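Long-range contacts in exodeoxyribonuclease 10 (Escherichia coli, PDB 4FZX), which degrades single-stranded and double-stranded DNA in the 3' to 5' direction, using magnesium as its cofactor: residues M1-D6 with S21-D26; C10-G15 with A82-R87; I50-E55 with G130-R135. All coordinates share one frame; numbering follows the deposited sequence.

In the fold
From the N terminus, contact 1 comes first: strand 2-9 and strand 16-25 pair as a hairpin, closing a short loop. That loop contains residues 10-15, which reach out to helix 82-88 in contact 2, so contacts 1 and 2 cross along the chain. Contact 3 starts inside the longer loop of contact 2, at the end of helix 45-51, and crosses it by joining the turn ahead of helix 136-154; it lies in series with contact 1. Contact 1 belongs to the central sheet, while contacts 2 and 3 meet the bound DNA. Asp6 packs on Asp85, linking contacts 1 and 2, and Asp6 binds the sodium ions that lie close to Phe84 and His134.

Contact 1 of 3, residues M1-D6 with S21-D26; sequences MLRIID and SVDVID. With NA (sodium ion), chain G; NA (sodium ion), chain E.
Arg3 and Asp23 lie side by side across the paired strands, pointing the same way, and close into a side-on salt bridge. NE of Arg3 donates to OD1 of Asp23 at 2.8 Å, and NH2 of Arg3 donates to OD2 of Asp23 at 3.0 Å. Both bonds are nearly straight and use the syn side of the carboxylate, whose plane is turned only 15° from the guanidinium. The arginine chain sets off with CG opposite the backbone N (chi1 -179°) and then bends at chi3, which brings its NE-NH2 edge to the acid. This buried charge pair has further partners: Arg3 NH1 bonds to Tyr71 O, and Asp23 OD2 also meets Asn31 ND2. SE of selenomethionine Met1 sits over one face of the same carboxylate, 3.6 Å from CG of Asp23, while CG of Met1 rests 3.6 Å from CG1 of Ile25.

The two strands form the first hairpin of the RNase H-like exonuclease fold, running antiparallel with their axes at 155°. Leu2-Val24 and Ile4-Val22 are the hydrogen-bonded pairs, Ile4 N reaching Val22 O at 2.7 Å; Arg3-Asp23 and Ile5-Ser21 are the non-hydrogen-bonded ones. On the face carrying Leu2, Ile4, Val22 and Val24, Ile4 reaches diagonally to Val24, and its CD1 presses tightly on Val24 CG2 at 3.5 Å. Helix 136-154 covers this face, with Met151 on Leu2 and Tyr141 on Val22.

At the far end of the strand segment, Asp6 turns its carboxylate away from the hairpin partner to bridge two sodium ions. OD1 of Asp6 binds one at 2.4 Å and OD2 of Asp6 the other at 2.9 Å, in a site shared with Glu8, Asp139 and DNA phosphate.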
loop_
_atom_site.group_PDB
_atom_site.type_symbol
_atom_site.label_atom_id
_atom_site.label_comp_id
_atom_site.label_asym_id
_atom_site.label_seq_id
_atom_site.Cartn_x
_atom_site.Cartn_y
_atom_site.Cartn_z
HETATM N N MSE C 1 26.452 17.809 -14.285
HETATM C CA MSE C 1 25.847 18.518 -15.444
HETATM C C MSE C 1 24.760 17.665 -16.097
HETATM O O MSE C 1 24.996 16.518 -16.482
HETATM C CB MSE C 1 26.916 18.869 -16.473
HETATM C CG MSE C 1 26.392 19.704 -17.630
HETATM SE SE MSE C 1 25.764 18.604 -19.129
HETATM C CE MSE C 1 27.483 18.372 -20.059
ATOM N N LEU C 2 23.579 18.253 -16.259
ATOM C CA LEU C 2 22.501 17.595 -16.967
ATOM C C LEU C 2 22.229 18.311 -18.277
ATOM O O LEU C 2 22.195 19.543 -18.326
ATOM C CB LEU C 2 21.258 17.583 -16.090
ATOM C CG LEU C 2 21.580 17.047 -14.696
ATOM C CD1 LEU C 2 21.068 17.985 -13.613
ATOM C CD2 LEU C 2 20.995 15.661 -14.540
ATOM N N ARG C 3 22.131 17.548 -19.353
ATOM C CA ARG C 3 21.838 18.133 -20.646
ATOM C C ARG C 3 20.352 17.990 -20.980
ATOM O O ARG C 3 19.837 16.883 -21.080
ATOM C CB ARG C 3 22.694 17.501 -21.727
ATOM C CG ARG C 3 22.466 18.070 -23.098
ATOM C CD ARG C 3 23.668 17.842 -23.964
ATOM N NE ARG C 3 24.790 18.645 -23.494
ATOM C CZ ARG C 3 26.048 18.482 -23.888
ATOM N NH1 ARG C 3 26.365 17.525 -24.762
ATOM N NH2 ARG C 3 26.990 19.297 -23.423
ATOM N N ILE C 4 19.660 19.120 -21.048
ATOM C CA ILE C 4 18.255 19.120 -21.388
ATOM C C ILE C 4 18.151 19.109 -22.898
ATOM O O ILE C 4 18.865 19.851 -23.565
ATOM C CB ILE C 4 17.524 20.378 -20.822
ATOM C CG1 ILE C 4 17.417 20.296 -19.298
ATOM C CG2 ILE C 4 16.131 20.536 -21.466
ATOM C CD1 ILE C 4 18.775 20.210 -18.588
ATOM N N ILE C 5 17.317 18.211 -23.423
ATOM C CA ILE C 5 17.144 18.019 -24.865
ATOM C C ILE C 5 15.683 18.256 -25.243
ATOM O O ILE C 5 14.772 17.819 -24.537
ATOM C CB ILE C 5 17.498 16.556 -25.299
ATOM C CG1 ILE C 5 19.002 16.346 -25.333
ATOM C CG2 ILE C 5 16.961 16.269 -26.719
ATOM C CD1 ILE C 5 19.569 16.385 -26.741
ATOM N N ASP C 6 15.464 18.884 -26.395
ATOM C CA ASP C 6 14.144 18.898 -27.011
ATOM C C ASP C 6 14.233 18.731 -28.519
ATOM O O ASP C 6 15.182 19.193 -29.154
ATOM C CB ASP C 6 13.376 20.179 -26.664
ATOM C CG ASP C 6 11.933 20.160 -27.182
ATOM O OD1 ASP C 6 11.085 19.469 -26.587
ATOM O OD2 ASP C 6 11.640 20.848 -28.176
ATOM N N SER C 21 19.470 21.875 -27.122
ATOM C CA SER C 21 19.758 21.529 -25.732
ATOM C C SER C 21 20.297 22.710 -24.917
ATOM O O SER C 21 20.848 23.666 -25.466
ATOM C CB SER C 21 20.733 20.338 -25.644
ATOM O OG SER C 21 22.053 20.715 -25.988
ATOM N N VAL C 22 20.142 22.624 -23.599
ATOM C CA VAL C 22 20.907 23.452 -22.685
ATOM C C VAL C 22 21.486 22.565 -21.594
ATOM O O VAL C 22 21.028 21.430 -21.386
ATOM C CB VAL C 22 20.030 24.533 -22.044
ATOM C CG1 VAL C 22 19.675 25.605 -23.064
ATOM C CG2 VAL C 22 18.766 23.904 -21.448
ATOM N N ASP C 23 22.491 23.073 -20.891
ATOM C CA ASP C 23 23.056 22.325 -19.780
ATOM C C ASP C 23 22.673 23.011 -18.491
ATOM O O ASP C 23 22.627 24.250 -18.418
ATOM C CB ASP C 23 24.587 22.214 -19.914
ATOM C CG ASP C 23 25.020 21.434 -21.156
ATOM O OD1 ASP C 23 24.194 20.699 -21.731
ATOM O OD2 ASP C 23 26.181 21.591 -21.595
ATOM N N VAL C 24 22.329 22.213 -17.488
ATOM C CA VAL C 24 22.136 22.729 -16.141
ATOM C C VAL C 24 23.332 22.341 -15.279
ATOM O O VAL C 24 23.649 21.164 -15.139
ATOM C CB VAL C 24 20.811 22.221 -15.509
ATOM C CG1 VAL C 24 20.693 22.683 -14.057
ATOM C CG2 VAL C 24 19.599 22.711 -16.327
ATOM N N ILE C 25 24.061 23.352 -14.821
ATOM C CA ILE C 25 25.257 23.169 -13.992
ATOM C C ILE C 25 25.114 24.102 -12.790
ATOM O O ILE C 25 25.019 25.312 -12.958
ATOM C CB ILE C 25 26.563 23.566 -14.770
ATOM C CG1 ILE C 25 26.581 22.942 -16.176
ATOM C CG2 ILE C 25 27.824 23.175 -13.964
ATOM C CD1 ILE C 25 27.890 23.134 -16.952
ATOM N N ASP C 26 25.045 23.536 -11.587
ATOM C CA ASP C 26 25.042 24.343 -10.369
ATOM C C ASP C 26 23.871 25.307 -10.382
ATOM O O ASP C 26 24.025 26.497 -10.105
ATOM C CB ASP C 26 26.363 25.110 -10.224
ATOM C CG ASP C 26 27.571 24.178 -9.973
ATOM O OD1 ASP C 26 27.384 23.074 -9.395
ATOM O OD2 ASP C 26 28.708 24.557 -10.357
HETATM NA NA NA G . 8.789 21.051 -27.695
HETATM NA NA NA E . 9.402 17.744 -26.357
HETATM O O HOH W 1 8.607 19.465 -24.695
HETATM O O HOH W 2 10.159 16.174 -24.800
HETATM O O HOH W 3 10.459 16.752 -27.955
HETATM O O HOH W 4 6.538 21.382 -28.954
#

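Contact 2 of 3, residues C10-G15 with A82-R87; sequences CGLQGG and ASFDRR. With nucleotides of chain A.
Leu12 and Phe84 line the pocket that receives nucleotides DA16 and DG17 of chain A beside the metal site of this DEDDh exonuclease. Leu12 enters as a wedge, one methyl to each base: CD1 lies 3.5 Å from N1 of DA16, and CD2 lies 3.5 Å from N9 of DG17. CD2 of Leu12 also rests against CE1 of Phe84 at 4.0 Å. The ring swings toward the loop because its CG stands opposite the backbone N (chi1 178°). One face of the Phe84 ring then carries the sugar of DA16, whose C2' sits over the ring centre, 3.6 Å above the plane. The ring's edge is turned to the loop backbone, with CE1 of Phe84 at 3.6 Å from O of Leu12 and the carbonyl of Gly11 nearby. With an alanine in place of Phe84, the DA16 sugar would probably lose the flat surface it lies on, and CD2 of Leu12 its neighbour at the side.

Arg87, one helical turn further on, bends at chi3 and brings the edge of its guanidinium to the same Leu12 carbonyl. NH1 of Arg87 donates to O of Leu12 at 3.2 Å, with the oxygen in the guanidinium plane; NH2 of Arg87 adds a weak bond to that oxygen at 3.4 Å. The loop itself makes a type I turn from Gly11 to Gly14, closed by Gly14 N to Gly11 O, and CA of Gly11 approaches N3 of DG17 at 3.7 Å.

The loop joins strand 2-9 to strand 16-25, and the Cys10 side chain packs on Pro39 and Ile43. Helix 82-88 rests on the sheet, with Phe84 on Thr9 of strand 2-9 and Ala82, Asp85 and Arg86 on Trp96 of strand 95-98.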
loop_
_atom_site.group_PDB
_atom_site.type_symbol
_atom_site.label_atom_id
_atom_site.label_comp_id
_atom_site.label_asym_id
_atom_site.label_seq_id
_atom_site.Cartn_x
_atom_site.Cartn_y
_atom_site.Cartn_z
ATOM N N CYS C 10 8.143 15.764 -37.365
ATOM C CA CYS C 10 7.118 15.742 -38.393
ATOM C C CYS C 10 5.788 15.228 -37.878
ATOM O O CYS C 10 4.788 15.257 -38.585
ATOM C CB CYS C 10 7.583 14.885 -39.570
ATOM S SG CYS C 10 9.068 15.517 -40.356
ATOM N N GLY C 11 5.770 14.747 -36.649
ATOM C CA GLY C 11 4.587 14.087 -36.111
ATOM C C GLY C 11 5.020 13.135 -35.025
ATOM O O GLY C 11 6.170 13.154 -34.603
ATOM N N LEU C 12 4.090 12.320 -34.550
ATOM C CA LEU C 12 4.290 11.570 -33.329
ATOM C C LEU C 12 5.066 10.285 -33.561
ATOM O O LEU C 12 5.611 9.710 -32.617
ATOM C CB LEU C 12 2.950 11.268 -32.658
ATOM C CG LEU C 12 2.319 12.483 -31.971
ATOM C CD1 LEU C 12 0.982 12.104 -31.322
ATOM C CD2 LEU C 12 3.289 13.083 -30.952
ATOM N N GLN C 13 5.152 9.864 -34.823
ATOM C CA GLN C 13 6.026 8.759 -35.200
ATOM C C GLN C 13 7.481 9.170 -35.452
ATOM O O GLN C 13 8.351 8.316 -35.591
ATOM C CB GLN C 13 5.466 8.022 -36.409
ATOM C CG GLN C 13 4.222 7.206 -36.093
ATOM C CD GLN C 13 3.022 8.084 -35.787
ATOM O OE1 GLN C 13 2.575 8.862 -36.634
ATOM N NE2 GLN C 13 2.498 7.970 -34.567
ATOM N N GLY C 14 7.749 10.471 -35.499
ATOM C CA GLY C 14 9.124 10.945 -35.683
ATOM C C GLY C 14 9.378 11.712 -36.973
ATOM O O GLY C 14 8.465 12.321 -37.552
ATOM N N GLY C 15 10.634 11.698 -37.419
ATOM C CA GLY C 15 11.110 12.686 -38.380
ATOM C C GLY C 15 11.431 13.999 -37.683
ATOM O O GLY C 15 10.567 14.605 -37.061
ATOM N N ALA C 82 10.604 11.842 -21.721
ATOM C CA ALA C 82 11.845 11.440 -22.382
ATOM C C ALA C 82 11.652 10.183 -23.240
ATOM O O ALA C 82 12.393 9.947 -24.172
ATOM C CB ALA C 82 12.930 11.213 -21.338
ATOM N N SER C 83 10.692 9.356 -22.857
ATOM C CA SER C 83 10.150 8.284 -23.704
ATOM C C SER C 83 10.070 8.690 -25.178
ATOM O O SER C 83 10.444 7.927 -26.082
ATOM C CB SER C 83 8.736 7.959 -23.209
ATOM O OG SER C 83 8.366 6.654 -23.552
ATOM N N PHE C 84 9.500 9.861 -25.419
ATOM C CA PHE C 84 9.317 10.351 -26.774
ATOM C C PHE C 84 10.645 10.672 -27.479
ATOM O O PHE C 84 10.952 10.081 -28.507
ATOM C CB PHE C 84 8.351 11.547 -26.802
ATOM C CG PHE C 84 8.147 12.127 -28.171
ATOM C CD1 PHE C 84 7.276 11.528 -29.073
ATOM C CD2 PHE C 84 8.848 13.258 -28.572
ATOM C CE1 PHE C 84 7.097 12.057 -30.346
ATOM C CE2 PHE C 84 8.674 13.793 -29.841
ATOM C CZ PHE C 84 7.787 13.202 -30.725
ATOM N N ASP C 85 11.462 11.550 -26.900
ATOM C CA ASP C 85 12.732 11.935 -27.553
ATOM C C ASP C 85 13.693 10.757 -27.738
ATOM O O ASP C 85 14.332 10.625 -28.786
ATOM C CB ASP C 85 13.422 13.079 -26.815
ATOM C CG ASP C 85 12.483 14.243 -26.547
ATOM O OD1 ASP C 85 11.561 14.082 -25.705
ATOM O OD2 ASP C 85 12.635 15.291 -27.218
ATOM N N ARG C 86 13.752 9.883 -26.736
ATOM C CA ARG C 86 14.591 8.694 -26.811
ATOM C C ARG C 86 14.205 7.839 -28.022
ATOM O O ARG C 86 15.057 7.431 -28.790
ATOM C CB ARG C 86 14.488 7.881 -25.518
ATOM C CG ARG C 86 15.473 6.734 -25.443
ATOM C CD ARG C 86 15.058 5.679 -24.434
ATOM N NE ARG C 86 15.672 4.395 -24.756
ATOM C CZ ARG C 86 15.019 3.337 -25.231
ATOM N NH1 ARG C 86 13.696 3.369 -25.365
ATOM N NH2 ARG C 86 15.690 2.228 -25.539
ATOM N N ARG C 87 12.907 7.679 -28.249
ATOM C CA ARG C 87 12.418 6.925 -29.401
ATOM C C ARG C 87 12.728 7.573 -30.750
ATOM O O ARG C 87 13.079 6.887 -31.709
ATOM C CB ARG C 87 10.918 6.670 -29.281
ATOM C CG ARG C 87 10.301 5.991 -30.491
ATOM C CD ARG C 87 8.916 5.413 -30.168
ATOM N NE ARG C 87 7.985 6.405 -29.621
ATOM C CZ ARG C 87 7.303 7.289 -30.354
ATOM N NH1 ARG C 87 7.469 7.347 -31.673
ATOM N NH2 ARG C 87 6.444 8.112 -29.767
ATOM P P DG A 17 6.477 18.232 -27.694
ATOM O OP1 DG A 17 7.749 18.979 -27.703
ATOM O OP2 DG A 17 5.288 18.871 -27.097
ATOM O "O5'" DG A 17 6.119 17.754 -29.163
ATOM C "C5'" DG A 17 7.126 17.160 -29.957
ATOM C "C4'" DG A 17 6.714 17.058 -31.409
ATOM O "O4'" DG A 17 5.698 16.053 -31.516
ATOM C "C3'" DG A 17 6.112 18.306 -32.044
ATOM O "O3'" DG A 17 7.167 19.095 -32.565
ATOM C "C2'" DG A 17 5.260 17.719 -33.169
ATOM C "C1'" DG A 17 4.816 16.390 -32.568
ATOM N N9 DG A 17 3.512 16.458 -31.951
ATOM C C8 DG A 17 3.239 16.840 -30.660
ATOM N N7 DG A 17 1.974 16.800 -30.378
ATOM C C5 DG A 17 1.389 16.346 -31.556
ATOM C C6 DG A 17 0.036 16.096 -31.840
ATOM O O6 DG A 17 -0.922 16.219 -31.062
ATOM N N1 DG A 17 -0.145 15.662 -33.156
ATOM C C2 DG A 17 0.877 15.481 -34.078
ATOM N N2 DG A 17 0.521 15.058 -35.313
ATOM N N3 DG A 17 2.159 15.725 -33.816
ATOM C C4 DG A 17 2.322 16.151 -32.540
ATOM P P DA A 16 3.216 17.422 -23.396
ATOM O OP1 DA A 16 4.171 18.388 -22.814
ATOM O OP2 DA A 16 1.942 17.840 -24.048
ATOM O "O5'" DA A 16 4.031 16.500 -24.427
ATOM C "C5'" DA A 16 5.311 15.998 -24.098
ATOM C "C4'" DA A 16 5.911 15.267 -25.295
ATOM O "O4'" DA A 16 5.293 13.952 -25.399
ATOM C "C3'" DA A 16 5.664 15.940 -26.651
ATOM O "O3'" DA A 16 6.749 16.845 -26.973
ATOM C "C2'" DA A 16 5.599 14.748 -27.612
ATOM C "C1'" DA A 16 4.993 13.657 -26.737
ATOM N N9 DA A 16 3.560 13.585 -26.896
ATOM C C8 DA A 16 2.665 14.599 -26.805
ATOM N N7 DA A 16 1.440 14.244 -27.097
ATOM C C5 DA A 16 1.551 12.905 -27.389
ATOM C C6 DA A 16 0.603 11.959 -27.796
ATOM N N6 DA A 16 -0.695 12.234 -27.947
ATOM N N1 DA A 16 1.050 10.720 -28.055
ATOM C C2 DA A 16 2.363 10.459 -27.913
ATOM N N3 DA A 16 3.355 11.275 -27.548
ATOM C C4 DA A 16 2.857 12.491 -27.295
#

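Contact 3 of 3, residues I50-E55 with G130-R135; sequences IHRITE and GLHHHR. With nucleotides of chain A.
CG2 of Ile50 sits over one face of the His134 ring, a CH-pi contact 3.7 Å from the centroid and 20° off the normal. The opposite face of that ring is covered by CE1 of His133, and its edge is turned toward OP2 of DG17 of chain A. His134 stands five residues before the metal ligand Asp139, the spacing expected for the histidine that gives the DEDDh family its final letter. Asp139 also holds this turn, accepting bonds from His134 N and His133 ND1. Ile50 reaches the DNA as well, its CD1 lying 3.4 Å from C5 of DG17.

His132 is sandwiched between two arginine side chains. The guanidinium of Arg52 lies flat on one face, centres 3.6 Å apart and planes at 18°, while CG of Arg135 covers the other. In the ring plane, CE1 of His132 points at O of His51 from 3.4 Å. ND1 of His132 donates to O of His133 at 2.8 Å, approaching from above the carbonyl plane, and this fixes the ring's rotation. Water 5 bridges the segments, lying 2.8 Å from NE2 of His132 and bonding also to Arg52 O and Arg135 NH1; the charge of Arg135 is met by Glu18.

With no direct hydrogen bond between the segments, stacking, CH-pi packing and one bridging water carry the contact. ND1 of His132 carries a proton, and the cation of Arg52 over the ring would probably make a positive charge there less favourable.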
loop_
_atom_site.group_PDB
_atom_site.type_symbol
_atom_site.label_atom_id
_atom_site.label_comp_id
_atom_site.label_asym_id
_atom_site.label_seq_id
_atom_site.Cartn_x
_atom_site.Cartn_y
_atom_site.Cartn_z
ATOM N N ILE C 50 1.751 23.104 -34.745
ATOM C CA ILE C 50 2.336 23.223 -33.425
ATOM C C ILE C 50 3.682 23.972 -33.449
ATOM O O ILE C 50 3.839 24.969 -32.754
ATOM C CB ILE C 50 2.489 21.828 -32.750
ATOM C CG1 ILE C 50 1.108 21.198 -32.517
ATOM C CG2 ILE C 50 3.250 21.953 -31.449
ATOM C CD1 ILE C 50 1.142 19.708 -32.160
ATOM N N HIS C 51 4.660 23.476 -34.218
ATOM C CA HIS C 51 6.007 24.054 -34.156
ATOM C C HIS C 51 6.254 25.144 -35.197
ATOM O O HIS C 51 7.183 25.936 -35.056
ATOM C CB HIS C 51 7.095 22.979 -34.216
ATOM C CG HIS C 51 7.004 22.100 -35.417
ATOM N ND1 HIS C 51 6.802 22.597 -36.688
ATOM C CD2 HIS C 51 7.004 20.749 -35.536
ATOM C CE1 HIS C 51 6.742 21.593 -37.543
ATOM N NE2 HIS C 51 6.897 20.465 -36.872
ATOM N N ARG C 52 5.394 25.194 -36.212
ATOM C CA ARG C 52 5.416 26.242 -37.228
ATOM C C ARG C 52 6.761 26.292 -37.928
ATOM O O ARG C 52 7.304 27.369 -38.210
ATOM C CB ARG C 52 5.061 27.597 -36.629
ATOM C CG ARG C 52 3.580 27.752 -36.317
ATOM C CD ARG C 52 3.321 29.055 -35.609
ATOM N NE ARG C 52 3.469 28.927 -34.168
ATOM C CZ ARG C 52 3.640 29.955 -33.342
ATOM N NH1 ARG C 52 3.753 31.188 -33.823
ATOM N NH2 ARG C 52 3.743 29.744 -32.038
ATOM N N ILE C 53 7.317 25.111 -38.151
ATOM C CA ILE C 53 8.462 24.963 -39.002
ATOM C C ILE C 53 7.988 24.399 -40.318
ATOM O O ILE C 53 7.364 23.335 -40.356
ATOM C CB ILE C 53 9.510 24.011 -38.364
ATOM C CG1 ILE C 53 9.967 24.584 -37.012
ATOM C CG2 ILE C 53 10.693 23.800 -39.326
ATOM C CD1 ILE C 53 10.635 23.589 -36.074
ATOM N N THR C 54 8.242 25.145 -41.389
ATOM C CA THR C 54 7.736 24.812 -42.706
ATOM C C THR C 54 8.782 23.967 -43.420
ATOM O O THR C 54 9.908 23.872 -42.962
ATOM C CB THR C 54 7.519 26.087 -43.532
ATOM O OG1 THR C 54 8.789 26.703 -43.769
ATOM C CG2 THR C 54 6.599 27.086 -42.785
ATOM N N GLU C 55 8.414 23.397 -44.570
ATOM C CA GLU C 55 9.333 22.558 -45.337
ATOM C C GLU C 55 10.470 23.401 -45.906
ATOM O O GLU C 55 11.620 22.946 -45.968
ATOM C CB GLU C 55 8.591 21.830 -46.467
ATOM C CG GLU C 55 7.542 20.815 -45.975
ATOM C CD GLU C 55 8.128 19.425 -45.714
ATOM O OE1 GLU C 55 9.375 19.265 -45.810
ATOM O OE2 GLU C 55 7.337 18.491 -45.412
ATOM N N GLY C 130 13.611 35.735 -30.448
ATOM C CA GLY C 130 13.288 35.280 -31.798
ATOM C C GLY C 130 12.755 33.852 -31.875
ATOM O O GLY C 130 12.900 33.185 -32.899
ATOM N N LEU C 131 12.133 33.383 -30.798
ATOM C CA LEU C 131 11.555 32.044 -30.785
ATOM C C LEU C 131 10.169 32.054 -30.144
ATOM O O LEU C 131 9.653 33.111 -29.776
ATOM C CB LEU C 131 12.486 31.050 -30.069
ATOM C CG LEU C 131 13.868 30.815 -30.695
ATOM C CD1 LEU C 131 14.769 29.917 -29.821
ATOM C CD2 LEU C 131 13.737 30.236 -32.090
ATOM N N HIS C 132 9.536 30.895 -30.080
ATOM C CA HIS C 132 8.261 30.777 -29.405
ATOM C C HIS C 132 8.114 29.365 -28.865
ATOM O O HIS C 132 8.924 28.495 -29.165
ATOM C CB HIS C 132 7.089 31.116 -30.355
ATOM C CG HIS C 132 7.116 30.358 -31.651
ATOM N ND1 HIS C 132 6.784 29.021 -31.743
ATOM C CD2 HIS C 132 7.462 30.743 -32.901
ATOM C CE1 HIS C 132 6.947 28.612 -32.989
ATOM N NE2 HIS C 132 7.370 29.634 -33.709
ATOM N N HIS C 133 7.116 29.182 -28.006
ATOM C CA HIS C 133 6.723 27.882 -27.502
ATOM C C HIS C 133 6.640 26.867 -28.644
ATOM O O HIS C 133 6.116 27.160 -29.728
ATOM C CB HIS C 133 5.382 28.015 -26.755
ATOM C CG HIS C 133 4.917 26.754 -26.087
ATOM N ND1 HIS C 133 5.782 25.762 -25.666
ATOM C CD2 HIS C 133 3.674 26.350 -25.723
ATOM C CE1 HIS C 133 5.087 24.793 -25.093
ATOM N NE2 HIS C 133 3.810 25.140 -25.087
ATOM N N HIS C 134 7.288 25.725 -28.447
ATOM C CA HIS C 134 7.323 24.663 -29.457
ATOM C C HIS C 134 8.404 24.879 -30.515
ATOM O O HIS C 134 8.467 24.148 -31.502
ATOM C CB HIS C 134 5.962 24.490 -30.127
ATOM C CG HIS C 134 4.842 24.265 -29.164
ATOM N ND1 HIS C 134 4.741 23.126 -28.397
ATOM C CD2 HIS C 134 3.767 25.027 -28.855
ATOM C CE1 HIS C 134 3.649 23.194 -27.655
ATOM N NE2 HIS C 134 3.036 24.334 -27.920
ATOM N N ARG C 135 9.296 25.832 -30.277
ATOM C CA ARG C 135 10.594 25.793 -30.929
ATOM C C ARG C 135 11.591 25.204 -29.955
ATOM O O ARG C 135 11.563 25.517 -28.771
ATOM C CB ARG C 135 11.023 27.176 -31.416
ATOM C CG ARG C 135 10.132 27.749 -32.557
ATOM C CD ARG C 135 10.271 26.957 -33.881
ATOM N NE ARG C 135 11.657 26.924 -34.352
ATOM C CZ ARG C 135 12.243 27.883 -35.065
ATOM N NH1 ARG C 135 11.547 28.938 -35.482
ATOM N NH2 ARG C 135 13.520 27.766 -35.401
ATOM P P DG A 17 6.477 18.232 -27.694
ATOM O OP1 DG A 17 7.749 18.979 -27.703
ATOM O OP2 DG A 17 5.288 18.871 -27.097
ATOM O "O5'" DG A 17 6.119 17.754 -29.163
ATOM C "C5'" DG A 17 7.126 17.160 -29.957
ATOM C "C4'" DG A 17 6.714 17.058 -31.409
ATOM O "O4'" DG A 17 5.698 16.053 -31.516
ATOM C "C3'" DG A 17 6.112 18.306 -32.044
ATOM O "O3'" DG A 17 7.167 19.095 -32.565
ATOM C "C2'" DG A 17 5.260 17.719 -33.169
ATOM C "C1'" DG A 17 4.816 16.390 -32.568
ATOM N N9 DG A 17 3.512 16.458 -31.951
ATOM C C8 DG A 17 3.239 16.840 -30.660
ATOM N N7 DG A 17 1.974 16.800 -30.378
ATOM C C5 DG A 17 1.389 16.346 -31.556
ATOM C C6 DG A 17 0.036 16.096 -31.840
ATOM O O6 DG A 17 -0.922 16.219 -31.062
ATOM N N1 DG A 17 -0.145 15.662 -33.156
ATOM C C2 DG A 17 0.877 15.481 -34.078
ATOM N N2 DG A 17 0.521 15.058 -35.313
ATOM N N3 DG A 17 2.159 15.725 -33.816
ATOM C C4 DG A 17 2.322 16.151 -32.540
HETATM O O HOH W 5 8.566 29.169 -36.233
#